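Local atomic coordinates of cellulose binding protein (PDB entry 4JJO), a protein that binds cellulose and loosens plant cell walls as the expansin part of a longer protein that probably also hydrolyses cellulose. Residues Pro108-Arg113 with Gln192-Arg197; Tyr10-Gly15 with Arg32-Val37. All coordinates share one frame; numbering follows the deposited sequence.

Contact 1. Residues Pro108-Arg113 with Gln192-Arg197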
ATOM      1  N   PRO A 108      -2.266  11.835   2.514  1.00 17.86           N
ATOM      2  CA  PRO A 108      -3.609  12.093   3.042  1.00 16.76           C
ATOM      3  C   PRO A 108      -3.901  11.321   4.323  1.00 14.81           C
ATOM      4  O   PRO A 108      -3.072  10.550   4.804  1.00 13.84           O
ATOM      5  CB  PRO A 108      -4.540  11.632   1.912  1.00 17.60           C
ATOM      6  CG  PRO A 108      -3.728  10.767   1.037  1.00 17.85           C
ATOM      7  CD  PRO A 108      -2.284  11.074   1.254  1.00 17.29           C
ATOM      8  N   THR A 109      -5.087  11.548   4.871  1.00 15.24           N
ATOM      9  CA  THR A 109      -5.529  10.848   6.068  1.00 14.67           C
ATOM     10  C   THR A 109      -5.819   9.392   5.737  1.00 14.00           C
ATOM     11  O   THR A 109      -5.949   9.022   4.570  1.00 13.97           O
ATOM     12  CB  THR A 109      -6.798  11.484   6.649  1.00 16.77           C
ATOM     13  OG1 THR A 109      -7.860  11.399   5.689  1.00 17.13           O
ATOM     14  CG2 THR A 109      -6.547  12.943   7.013  1.00 17.72           C
ATOM     15  N   VAL A 110      -5.919   8.572   6.775  1.00 14.23           N
ATOM     16  CA  VAL A 110      -6.212   7.158   6.613  1.00 14.06           C
ATOM     17  C   VAL A 110      -7.596   6.966   6.005  1.00 14.52           C
ATOM     18  O   VAL A 110      -8.534   7.692   6.327  1.00 15.79           O
ATOM     19  CB  VAL A 110      -6.146   6.432   7.971  1.00 14.46           C
ATOM     20  CG1 VAL A 110      -6.637   4.996   7.842  1.00 14.37           C
ATOM     21  CG2 VAL A 110      -4.729   6.471   8.520  1.00 13.55           C
ATOM     22  N   ALA A 111      -7.707   5.995   5.106  1.00 14.49           N
ATOM     23  CA  ALA A 111      -8.998   5.616   4.546  1.00 16.05           C
ATOM     24  C   ALA A 111      -9.140   4.105   4.565  1.00 17.39           C
ATOM     25  O   ALA A 111      -8.150   3.378   4.624  1.00 18.20           O
ATOM     26  CB  ALA A 111      -9.150   6.149   3.130  1.00 15.98           C
ATOM     27  N   ILE A 112     -10.382   3.642   4.519  1.00 13.75           N
ATOM     28  CA  ILE A 112     -10.676   2.218   4.495  1.00 14.12           C
ATOM     29  C   ILE A 112     -11.582   1.920   3.315  1.00 14.52           C
ATOM     30  O   ILE A 112     -12.593   2.599   3.122  1.00 16.45           O
ATOM     31  CB  ILE A 112     -11.402   1.773   5.778  1.00 15.00           C
ATOM     32  CG1 ILE A 112     -10.530   2.016   7.011  1.00 15.35           C
ATOM     33  CG2 ILE A 112     -11.811   0.308   5.688  1.00 14.99           C
ATOM     34  CD1 ILE A 112      -9.193   1.328   6.974  1.00 15.63           C
ATOM     35  N   ARG A 113     -11.220   0.918   2.521  1.00 13.79           N
ATOM     36  CA  ARG A 113     -12.111   0.430   1.479  1.00 15.00           C
ATOM     37  C   ARG A 113     -12.515  -1.003   1.775  1.00 15.67           C
ATOM     38  O   ARG A 113     -11.671  -1.899   1.848  1.00 14.16           O
ATOM     39  CB  ARG A 113     -11.466   0.511   0.092  1.00 15.88           C
ATOM     40  CG  ARG A 113     -12.359  -0.067  -1.001  1.00 17.16           C
ATOM     41  CD  ARG A 113     -11.877   0.251  -2.407  1.00 18.88           C
ATOM     42  NE  ARG A 113     -10.570  -0.331  -2.698  1.00 18.66           N
ATOM     43  CZ  ARG A 113     -10.144  -0.656  -3.915  1.00 20.07           C
ATOM     44  NH1 ARG A 113     -10.918  -0.466  -4.975  1.00 21.15           N
ATOM     45  NH2 ARG A 113      -8.936  -1.179  -4.074  1.00 20.35           N
ATOM     46  N   GLN A 192     -13.751   5.003   2.125  1.00 15.58           N
ATOM     47  CA  GLN A 192     -14.244   5.735   3.285  1.00 15.42           C
ATOM     48  C   GLN A 192     -13.106   6.466   3.974  1.00 14.48           C
ATOM     49  O   GLN A 192     -12.333   5.872   4.724  1.00 13.89           O
ATOM     50  CB  GLN A 192     -14.920   4.785   4.273  1.00 15.25           C
ATOM     51  CG  GLN A 192     -16.196   4.153   3.749  1.00 16.19           C
ATOM     52  CD  GLN A 192     -16.877   3.286   4.786  1.00 17.97           C
ATOM     53  OE1 GLN A 192     -17.406   3.785   5.779  1.00 18.68           O
ATOM     54  NE2 GLN A 192     -16.856   1.976   4.567  1.00 18.70           N
ATOM     55  N   ARG A 193     -13.019   7.762   3.716  1.00 14.95           N
ATOM     56  CA  ARG A 193     -11.960   8.589   4.274  1.00 14.73           C
ATOM     57  C   ARG A 193     -12.254   8.934   5.725  1.00 15.23           C
ATOM     58  O   ARG A 193     -13.404   9.165   6.091  1.00 15.68           O
ATOM     59  CB  ARG A 193     -11.816   9.858   3.437  1.00 17.41           C
ATOM     60  CG  ARG A 193     -11.602   9.547   1.972  1.00 18.37           C
ATOM     61  CD  ARG A 193     -11.409  10.766   1.109  1.00 21.18           C
ATOM     62  NE  ARG A 193     -10.746  10.385  -0.133  1.00 22.77           N
ATOM     63  CZ  ARG A 193     -11.366   9.919  -1.214  1.00 25.01           C
ATOM     64  NH1 ARG A 193     -12.687   9.783  -1.235  1.00 26.07           N
ATOM     65  NH2 ARG A 193     -10.658   9.591  -2.284  1.00 26.07           N
ATOM     66  N   THR A 194     -11.210   8.952   6.551  1.00 16.13           N
ATOM     67  CA  THR A 194     -11.357   9.313   7.955  1.00 17.14           C
ATOM     68  C   THR A 194     -10.514  10.538   8.288  1.00 18.20           C
ATOM     69  O   THR A 194      -9.787  11.058   7.443  1.00 18.91           O
ATOM     70  CB  THR A 194     -10.935   8.165   8.900  1.00 17.97           C
ATOM     71  OG1 THR A 194      -9.507   8.145   9.042  1.00 17.80           O
ATOM     72  CG2 THR A 194     -11.425   6.824   8.380  1.00 18.20           C
ATOM     73  N   ALA A 195     -10.620  10.988   9.532  1.00 18.96           N
ATOM     74  CA  ALA A 195      -9.864  12.139   9.999  1.00 19.55           C
ATOM     75  C   ALA A 195      -8.537  11.709  10.618  1.00 18.39           C
ATOM     76  O   ALA A 195      -7.716  12.548  10.984  1.00 18.09           O
ATOM     77  CB  ALA A 195     -10.681  12.907  11.015  1.00 21.31           C
ATOM     78  N   SER A 196      -8.330  10.402  10.724  1.00 17.43           N
ATOM     79  CA  SER A 196      -7.207   9.866  11.486  1.00 18.39           C
ATOM     80  C   SER A 196      -5.887   9.848  10.721  1.00 17.73           C
ATOM     81  O   SER A 196      -5.850   9.655   9.504  1.00 17.78           O
ATOM     82  CB  SER A 196      -7.534   8.457  11.984  1.00 19.49           C
ATOM     83  OG  SER A 196      -8.562   8.504  12.957  1.00 20.43           O
ATOM     84  N   ARG A 197      -4.808  10.055  11.468  1.00 17.27           N
ATOM     85  CA  ARG A 197      -3.448  10.005  10.949  1.00 17.91           C
ATOM     86  C   ARG A 197      -2.562   9.295  11.963  1.00 17.40           C
ATOM     87  O   ARG A 197      -2.803   9.378  13.164  1.00 16.96           O
ATOM     88  CB  ARG A 197      -2.905  11.418  10.729  1.00 19.73           C
ATOM     89  CG  ARG A 197      -3.460  12.139   9.515  1.00 20.66           C
ATOM     90  CD  ARG A 197      -2.865  13.535   9.403  1.00 22.74           C
ATOM     91  NE  ARG A 197      -3.470  14.310   8.325  1.00 24.15           N
ATOM     92  CZ  ARG A 197      -3.096  14.250   7.051  1.00 25.45           C
ATOM     93  NH1 ARG A 197      -2.112  13.445   6.676  1.00 25.31           N
ATOM     94  NH2 ARG A 197      -3.711  14.998   6.144  1.00 27.22           N
TER

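Contact 2. Residues Tyr10-Gly15 with Arg32-Val37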
ATOM      1  N   TYR A  10       8.270  -0.602 -16.358  1.00 19.48           N
ATOM      2  CA  TYR A  10       7.071  -1.254 -16.864  1.00 20.51           C
ATOM      3  C   TYR A  10       5.900  -0.294 -16.701  1.00 21.38           C
ATOM      4  O   TYR A  10       6.074   0.831 -16.225  1.00 20.60           O
ATOM      5  CB  TYR A  10       6.803  -2.558 -16.110  1.00 21.65           C
ATOM      6  CG  TYR A  10       6.002  -2.391 -14.839  1.00 21.75           C
ATOM      7  CD1 TYR A  10       4.757  -2.987 -14.700  1.00 23.54           C
ATOM      8  CD2 TYR A  10       6.490  -1.639 -13.781  1.00 21.15           C
ATOM      9  CE1 TYR A  10       4.022  -2.843 -13.543  1.00 24.88           C
ATOM     10  CE2 TYR A  10       5.761  -1.486 -12.622  1.00 21.40           C
ATOM     11  CZ  TYR A  10       4.528  -2.091 -12.508  1.00 23.50           C
ATOM     12  OH  TYR A  10       3.794  -1.948 -11.355  1.00 25.28           O
ATOM     13  N   SER A  11       4.709  -0.722 -17.101  1.00 21.71           N
ATOM     14  CA  SER A  11       3.536   0.134 -16.985  1.00 22.82           C
ATOM     15  C   SER A  11       2.279  -0.642 -16.619  1.00 23.34           C
ATOM     16  O   SER A  11       2.012  -1.710 -17.168  1.00 24.60           O
ATOM     17  CB  SER A  11       3.295   0.885 -18.296  1.00 24.91           C
ATOM     18  OG  SER A  11       2.414   1.976 -18.092  1.00 25.93           O
ATOM     19  N   LEU A  12       1.515  -0.092 -15.680  1.00 23.10           N
ATOM     20  CA  LEU A  12       0.176  -0.585 -15.386  1.00 23.80           C
ATOM     21  C   LEU A  12      -0.830   0.093 -16.308  1.00 26.03           C
ATOM     22  O   LEU A  12      -2.020  -0.232 -16.298  1.00 26.42           O
ATOM     23  CB  LEU A  12      -0.185  -0.296 -13.928  1.00 22.99           C
ATOM     24  CG  LEU A  12       0.589  -1.095 -12.882  1.00 23.10           C
ATOM     25  CD1 LEU A  12       0.214  -0.635 -11.484  1.00 22.43           C
ATOM     26  CD2 LEU A  12       0.321  -2.579 -13.051  1.00 23.37           C
ATOM     27  N   GLY A  13      -0.341   1.038 -17.106  1.00 26.86           N
ATOM     28  CA  GLY A  13      -1.180   1.810 -17.999  1.00 28.77           C
ATOM     29  C   GLY A  13      -2.202   2.645 -17.255  1.00 29.47           C
ATOM     30  O   GLY A  13      -1.943   3.134 -16.153  1.00 28.39           O
ATOM     31  N   GLN A  14      -3.367   2.808 -17.871  1.00 31.72           N
ATOM     32  CA  GLN A  14      -4.451   3.588 -17.298  1.00 32.60           C
ATOM     33  C   GLN A  14      -4.947   2.965 -16.003  1.00 31.55           C
ATOM     34  O   GLN A  14      -5.308   3.671 -15.063  1.00 31.64           O
ATOM     35  CB  GLN A  14      -5.605   3.673 -18.296  1.00 34.18           C
ATOM     36  CG  GLN A  14      -6.754   4.542 -17.842  1.00 35.10           C
ATOM     37  CD  GLN A  14      -7.799   4.745 -18.916  1.00 37.37           C
ATOM     38  OE1 GLN A  14      -8.472   5.773 -18.949  1.00 39.54           O
ATOM     39  NE2 GLN A  14      -7.954   3.758 -19.794  1.00 37.45           N
ATOM     40  N   GLY A  15      -4.970   1.638 -15.960  1.00 30.93           N
ATOM     41  CA  GLY A  15      -5.491   0.928 -14.808  1.00 30.18           C
ATOM     42  C   GLY A  15      -7.005   0.994 -14.754  1.00 31.65           C
ATOM     43  O   GLY A  15      -7.643   1.639 -15.587  1.00 33.54           O
ATOM     44  N   ARG A  32       1.686   9.015 -11.415  1.00 25.24           N
ATOM     45  CA  ARG A  32       2.255   7.889 -12.151  1.00 24.25           C
ATOM     46  C   ARG A  32       3.597   7.455 -11.577  1.00 22.60           C
ATOM     47  O   ARG A  32       4.410   6.849 -12.274  1.00 19.92           O
ATOM     48  CB  ARG A  32       2.413   8.236 -13.633  1.00 26.51           C
ATOM     49  CG  ARG A  32       1.097   8.489 -14.338  1.00 29.07           C
ATOM     50  CD  ARG A  32       0.133   7.375 -14.011  1.00 29.22           C
ATOM     51  NE  ARG A  32      -1.073   7.396 -14.834  1.00 31.96           N
ATOM     52  CZ  ARG A  32      -2.315   7.398 -14.354  1.00 32.70           C
ATOM     53  NH1 ARG A  32      -2.541   7.385 -13.048  1.00 32.34           N
ATOM     54  NH2 ARG A  32      -3.345   7.415 -15.184  1.00 34.56           N
ATOM     55  N   MET A  33       3.817   7.758 -10.304  1.00 22.62           N
ATOM     56  CA  MET A  33       5.058   7.391  -9.637  1.00 21.68           C
ATOM     57  C   MET A  33       4.815   6.182  -8.745  1.00 19.97           C
ATOM     58  O   MET A  33       4.355   6.308  -7.610  1.00 19.79           O
ATOM     59  CB  MET A  33       5.592   8.561  -8.814  1.00 22.49           C
ATOM     60  CG  MET A  33       5.939   9.790  -9.643  1.00 24.26           C
ATOM     61  SD  MET A  33       7.253   9.482 -10.841  1.00 26.10           S
ATOM     62  CE  MET A  33       7.282  11.036 -11.727  1.00 42.91           C
ATOM     63  N   TYR A  34       5.116   5.006  -9.281  1.00 18.85           N
ATOM     64  CA  TYR A  34       4.903   3.760  -8.560  1.00 17.58           C
ATOM     65  C   TYR A  34       5.979   2.755  -8.932  1.00 16.24           C
ATOM     66  O   TYR A  34       6.797   3.014  -9.815  1.00 16.55           O
ATOM     67  CB  TYR A  34       3.517   3.191  -8.863  1.00 17.09           C
ATOM     68  CG  TYR A  34       3.242   2.958 -10.333  1.00 17.74           C
ATOM     69  CD1 TYR A  34       3.548   1.746 -10.931  1.00 17.50           C
ATOM     70  CD2 TYR A  34       2.660   3.946 -11.114  1.00 18.90           C
ATOM     71  CE1 TYR A  34       3.292   1.528 -12.272  1.00 18.40           C
ATOM     72  CE2 TYR A  34       2.398   3.738 -12.452  1.00 19.83           C
ATOM     73  CZ  TYR A  34       2.714   2.528 -13.025  1.00 19.31           C
ATOM     74  OH  TYR A  34       2.456   2.319 -14.360  1.00 20.41           O
ATOM     75  N   VAL A  35       5.973   1.609  -8.265  1.00 15.05           N
ATOM     76  CA  VAL A  35       7.038   0.632  -8.439  1.00 14.45           C
ATOM     77  C   VAL A  35       6.575  -0.769  -8.069  1.00 14.94           C
ATOM     78  O   VAL A  35       5.719  -0.943  -7.200  1.00 15.25           O
ATOM     79  CB  VAL A  35       8.256   0.998  -7.567  1.00 14.37           C
ATOM     80  CG1 VAL A  35       7.880   0.968  -6.093  1.00 13.78           C
ATOM     81  CG2 VAL A  35       9.426   0.070  -7.849  1.00 14.83           C
ATOM     82  N   ALA A  36       7.137  -1.761  -8.753  1.00 14.63           N
ATOM     83  CA  ALA A  36       6.958  -3.155  -8.389  1.00 15.20           C
ATOM     84  C   ALA A  36       8.249  -3.641  -7.747  1.00 15.08           C
ATOM     85  O   ALA A  36       9.338  -3.407  -8.272  1.00 16.35           O
ATOM     86  CB  ALA A  36       6.633  -3.986  -9.609  1.00 15.95           C
ATOM     87  N   VAL A  37       8.127  -4.312  -6.608  1.00 13.95           N
ATOM     88  CA  VAL A  37       9.299  -4.736  -5.852  1.00 14.53           C
ATOM     89  C   VAL A  37       9.425  -6.253  -5.821  1.00 15.43           C
ATOM     90  O   VAL A  37       8.450  -6.972  -6.032  1.00 15.95           O
ATOM     91  CB  VAL A  37       9.258  -4.202  -4.407  1.00 12.93           C
ATOM     92  CG1 VAL A  37       9.327  -2.680  -4.400  1.00 13.15           C
ATOM     93  CG2 VAL A  37       8.009  -4.690  -3.683  1.00 12.81           C
TER
HETATM   94  O   HOH W   1       0.761   3.960 -15.616  1.00 33.67           O
HETATM   95  O   HOH W   2      -5.443   6.094 -14.443  1.00 38.60           O

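Contact 1. Residues Pro108-Arg113 with Gln192-Arg197
Ala111 and Ile112 run antiparallel to Arg193 and Gln192, with Ala111-Arg193 as the non-hydrogen-bonded pair and Ile112-Gln192 as the hydrogen-bonded pair. Ile112 N donates to Gln192 O at 3.0 Å, and Gln192 N returns a bond to Ile112 O at 2.8 Å. Past this short ladder the chains leave strand geometry but stay joined. Val110 N reaches Ser196 O in a nearly straight bond (2.9 Å, 171°).

Val110 O takes two donors from one residue. Thr194 N approaches Val110 O nearly end-on, at 3.0 Å. Thr194 OG1 reaches Val110 O at 2.9 Å from above the carbonyl plane. That hydroxyl also accepts from Ser196 N, which makes an ST turn.

The pairing adds strand 191-193 to the edge of the immunoglobulin-like beta-sandwich of the expansin C-terminal domain, beside strand 111-114. Strand 124-128 flanks the latter on its other side.

Thr109 OG1 donates to Thr194 O at 2.6 Å. Its torsion (chi1 61°) sets this hydroxyl between the backbone N and the carbonyl carbon and leaves CG2 beside the N. Thr109 CG2 lies over one face of the Arg197 guanidinium, offset toward its rim, 3.6 Å from Arg197 NE. Arg197 NH1 is hydrogen-bonded to Gly107 O.

Contact 2. Residues Tyr10-Gly15 with Arg32-Val37
Tyr34 meets Tyr10 and Leu12 across this contact, and its ring and hydroxyl do most of the touching.

The aromatic interaction is an offset edge-to-face pair. The edge of Tyr34 points at the face of Tyr10, with the planes at 89° and the centroids 5.8 Å apart. The edge atom Tyr34 CE1 lies 3.8 Å from Tyr10 CZ. With CG between its backbone N and carbonyl carbon (chi1 57°), Tyr34 turns its ring toward the 10-15 loop.

Apolar contacts extend the pair. Leu12 CG packs 3.8 Å from Tyr34 CE1, obliquely to the ring. Ala36 CB lies 4.0 Å from Tyr10 CE2. Val28 packs on Leu12 and Tyr34.

The direct hydrogen bond is nearly straight: Leu12 N donates to Tyr34 OH at 2.9 Å and 172°. A turn within 10-15 shapes the loop beside it. Ser11 OG accepts from Gly13 N at 3.1 Å, an ST turn. Gly13 has a positive phi, which favours glycine.

Water adds two bridges. One water lies in the plane of the Tyr34 ring, 2.7 Å from Tyr34 OH, and donates to Gly13 O. The tyrosine hydroxyl is thus gripped from two directions. A second water joins Gln14 O to Arg32 NH2, while Arg32 NH1 donates a hydrogen bond to Pro29 O.

The contact ties the loop after strand 3-10 to the start of strand 34-38, within the six-stranded double-psi beta-barrel of the expansin N-terminal domain.

How the contacts relate
The two contacts belong to different domains and follow one another along the chain. Their centres lie about 23 Å apart and they do not touch. Contact 1 joins two neighbouring strands of the C-terminal sheet and the chain beyond them. Contact 2 sets a loop against a strand of the N-terminal barrel, without beta pairing between its segments. Both are partly buried; in contact 2 the buried residues lie on the strand and the exposed ones in the loop. Their chemistry differs accordingly. Contact 1 relies on backbone bonds supplemented by threonine hydroxyls. Contact 2 buries less surface and relies on tyrosine rings, one direct bond and water bridges. An ST turn occurs in each.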